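Local atomic coordinates of uncharacterized protein (Slackia heliotrinireducens DSM 20476, PDB entry 4S1P), a protein that is of unknown function but, as a member of the SGNH hydrolase family, probably hydrolyses ester bonds with a serine nucleophile. Residues A[12-17]-A[167-173]. Numbering follows the deposited sequence.
Sequences SLTTAN and HPSPAGS
Ser-12 meets His-167 in a polar, partly buried contact at the probable catalytic centre, where the short helix 12-15, just after strand 4-10 of the parallel sheet, faces the loop leading into helix 170-184. Ser-12 OG sits beside the CD2-NE2 edge of the imidazole, in the ring plane, 2.9 Å from His-167 CD2 and 3.0 Å from NE2. Its chi1 of 79° sets the hydroxyl between the backbone N and the carbonyl carbon, on the side facing the histidine. ND1, the other ring nitrogen, is hydrogen-bonded to Asp-164. These positions are consistent with a Ser-His-Asp catalytic triad, its serine in the N-terminal GDSL signature, which here reads Gly-Asn-Ser-Leu, and its Asp and His close together near the C-terminus. An unidentified ligand, probably from the crystallisation liquor, accepts a bond from the backbone N of Ser-12. Next to this pair, Leu-13 CD1 approaches His-167 CD2 at 4.0 Å, the two side chains crossing at about a right angle, and Ala-16 CB touches Pro-168 CG.

Beyond the proline, Asn-17, just past helix 12-15, grips both the 167-169 loop and the first turn of helix 170-184 through its amide nitrogen. ND2 donates almost straight to Ser-173 OG (2.9 Å, 172°) and, with more bend, to Pro-168 O (3.2 Å, 137°); both acceptors lie near the amide plane, though ND2 sits above the carbonyl plane of Pro-168. Replacing Asn-17 by an alanine is likely to leave Pro-168 O and Ser-173 OG without their shared donor and to uncover the side of Pro-170 CG, now 3.5 Å from Asn-17 OD1. A water bridges the segments as well, donating to Leu-13 O and Ala-16 O and lying 2.7 Å from Ser-173 OG.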
loop_
_atom_site.group_PDB
_atom_site.type_symbol
_atom_site.label_atom_id
_atom_site.label_comp_id
_atom_site.label_asym_id
_atom_site.label_seq_id
_atom_site.Cartn_x
_atom_site.Cartn_y
_atom_site.Cartn_z
ATOM N N SER A 12 8.884 1.475 -2.457
ATOM C CA SER A 12 8.937 1.524 -3.914
ATOM C C SER A 12 7.700 0.928 -4.599
ATOM O O SER A 12 7.429 1.269 -5.748
ATOM C CB SER A 12 10.232 0.893 -4.449
ATOM O OG SER A 12 10.117 -0.488 -4.434
ATOM N N LEU A 13 6.892 0.091 -3.921
ATOM C CA LEU A 13 5.657 -0.364 -4.586
ATOM C C LEU A 13 4.677 0.787 -4.808
ATOM O O LEU A 13 3.816 0.740 -5.715
ATOM C CB LEU A 13 4.997 -1.523 -3.841
ATOM C CG LEU A 13 5.577 -2.924 -4.096
ATOM C CD1 LEU A 13 7.000 -3.068 -3.618
ATOM C CD2 LEU A 13 4.657 -3.964 -3.504
ATOM N N THR A 14 4.811 1.826 -3.994
ATOM C CA THR A 14 4.043 3.051 -4.186
ATOM C C THR A 14 4.727 3.999 -5.166
ATOM O O THR A 14 4.065 4.530 -6.043
ATOM C CB THR A 14 3.836 3.760 -2.830
ATOM O OG1 THR A 14 2.923 2.987 -2.052
ATOM C CG2 THR A 14 3.221 5.159 -3.013
ATOM N N THR A 15 6.035 4.215 -5.033
ATOM C CA THR A 15 6.685 5.283 -5.782
ATOM C C THR A 15 7.109 4.860 -7.177
ATOM O O THR A 15 7.278 5.746 -8.034
ATOM C CB THR A 15 7.908 5.825 -5.048
ATOM O OG1 THR A 15 8.824 4.762 -4.768
ATOM C CG2 THR A 15 7.517 6.507 -3.757
ATOM N N ALA A 16 7.249 3.559 -7.421
ATOM C CA ALA A 16 7.751 3.112 -8.734
ATOM C C ALA A 16 6.888 3.631 -9.884
ATOM O O ALA A 16 5.650 3.746 -9.785
ATOM C CB ALA A 16 7.843 1.566 -8.788
ATOM N N ASN A 17 7.574 3.912 -11.002
ATOM C CA ASN A 17 6.897 4.256 -12.249
ATOM C C ASN A 17 5.982 5.461 -12.169
ATOM O O ASN A 17 4.965 5.523 -12.868
ATOM C CB ASN A 17 6.138 3.060 -12.800
ATOM C CG ASN A 17 7.015 1.847 -12.952
ATOM O OD1 ASN A 17 8.035 1.909 -13.649
ATOM N ND2 ASN A 17 6.645 0.745 -12.301
ATOM N N HIS A 167 8.387 -6.228 -7.707
ATOM C CA HIS A 167 8.022 -4.862 -8.027
ATOM C C HIS A 167 7.103 -4.856 -9.242
ATOM O O HIS A 167 7.131 -5.776 -10.064
ATOM C CB HIS A 167 9.306 -4.077 -8.299
ATOM C CG HIS A 167 10.130 -3.867 -7.065
ATOM N ND1 HIS A 167 11.077 -4.767 -6.631
ATOM C CD2 HIS A 167 10.063 -2.913 -6.110
ATOM C CE1 HIS A 167 11.595 -4.355 -5.489
ATOM N NE2 HIS A 167 10.993 -3.228 -5.148
ATOM N N PRO A 168 6.278 -3.814 -9.362
ATOM C CA PRO A 168 5.380 -3.707 -10.508
ATOM C C PRO A 168 6.141 -3.188 -11.740
ATOM O O PRO A 168 7.062 -2.385 -11.629
ATOM C CB PRO A 168 4.361 -2.674 -10.047
ATOM C CG PRO A 168 5.148 -1.765 -9.120
ATOM C CD PRO A 168 6.157 -2.672 -8.428
ATOM N N SER A 169 5.733 -3.679 -12.905
ATOM C CA SER A 169 6.122 -3.057 -14.167
ATOM C C SER A 169 5.378 -1.733 -14.303
ATOM O O SER A 169 4.463 -1.443 -13.556
ATOM C CB SER A 169 5.711 -3.969 -15.317
ATOM O OG SER A 169 4.330 -3.961 -15.466
ATOM N N PRO A 170 5.724 -0.930 -15.311
ATOM C CA PRO A 170 4.910 0.243 -15.535
ATOM C C PRO A 170 3.417 -0.088 -15.706
ATOM O O PRO A 170 2.576 0.630 -15.177
ATOM C CB PRO A 170 5.530 0.817 -16.811
ATOM C CG PRO A 170 6.956 0.474 -16.686
ATOM C CD PRO A 170 6.934 -0.934 -16.151
ATOM N N ALA A 171 3.078 -1.171 -16.426
ATOM C CA ALA A 171 1.678 -1.595 -16.558
ATOM C C ALA A 171 1.081 -1.988 -15.180
ATOM O O ALA A 171 -0.064 -1.672 -14.886
ATOM C CB ALA A 171 1.544 -2.741 -17.552
ATOM N N GLY A 172 1.862 -2.678 -14.356
ATOM C CA GLY A 172 1.411 -3.010 -13.002
ATOM C C GLY A 172 1.171 -1.779 -12.145
ATOM O O GLY A 172 0.183 -1.726 -11.414
ATOM N N SER A 173 2.038 -0.779 -12.262
ATOM C CA SER A 173 1.819 0.469 -11.537
ATOM C C SER A 173 0.583 1.220 -12.008
ATOM O O SER A 173 -0.139 1.820 -11.218
ATOM C CB SER A 173 3.026 1.362 -11.608
ATOM O OG SER A 173 4.125 0.752 -10.943
HETATM O O HOH W 1 4.123 1.724 -8.382
#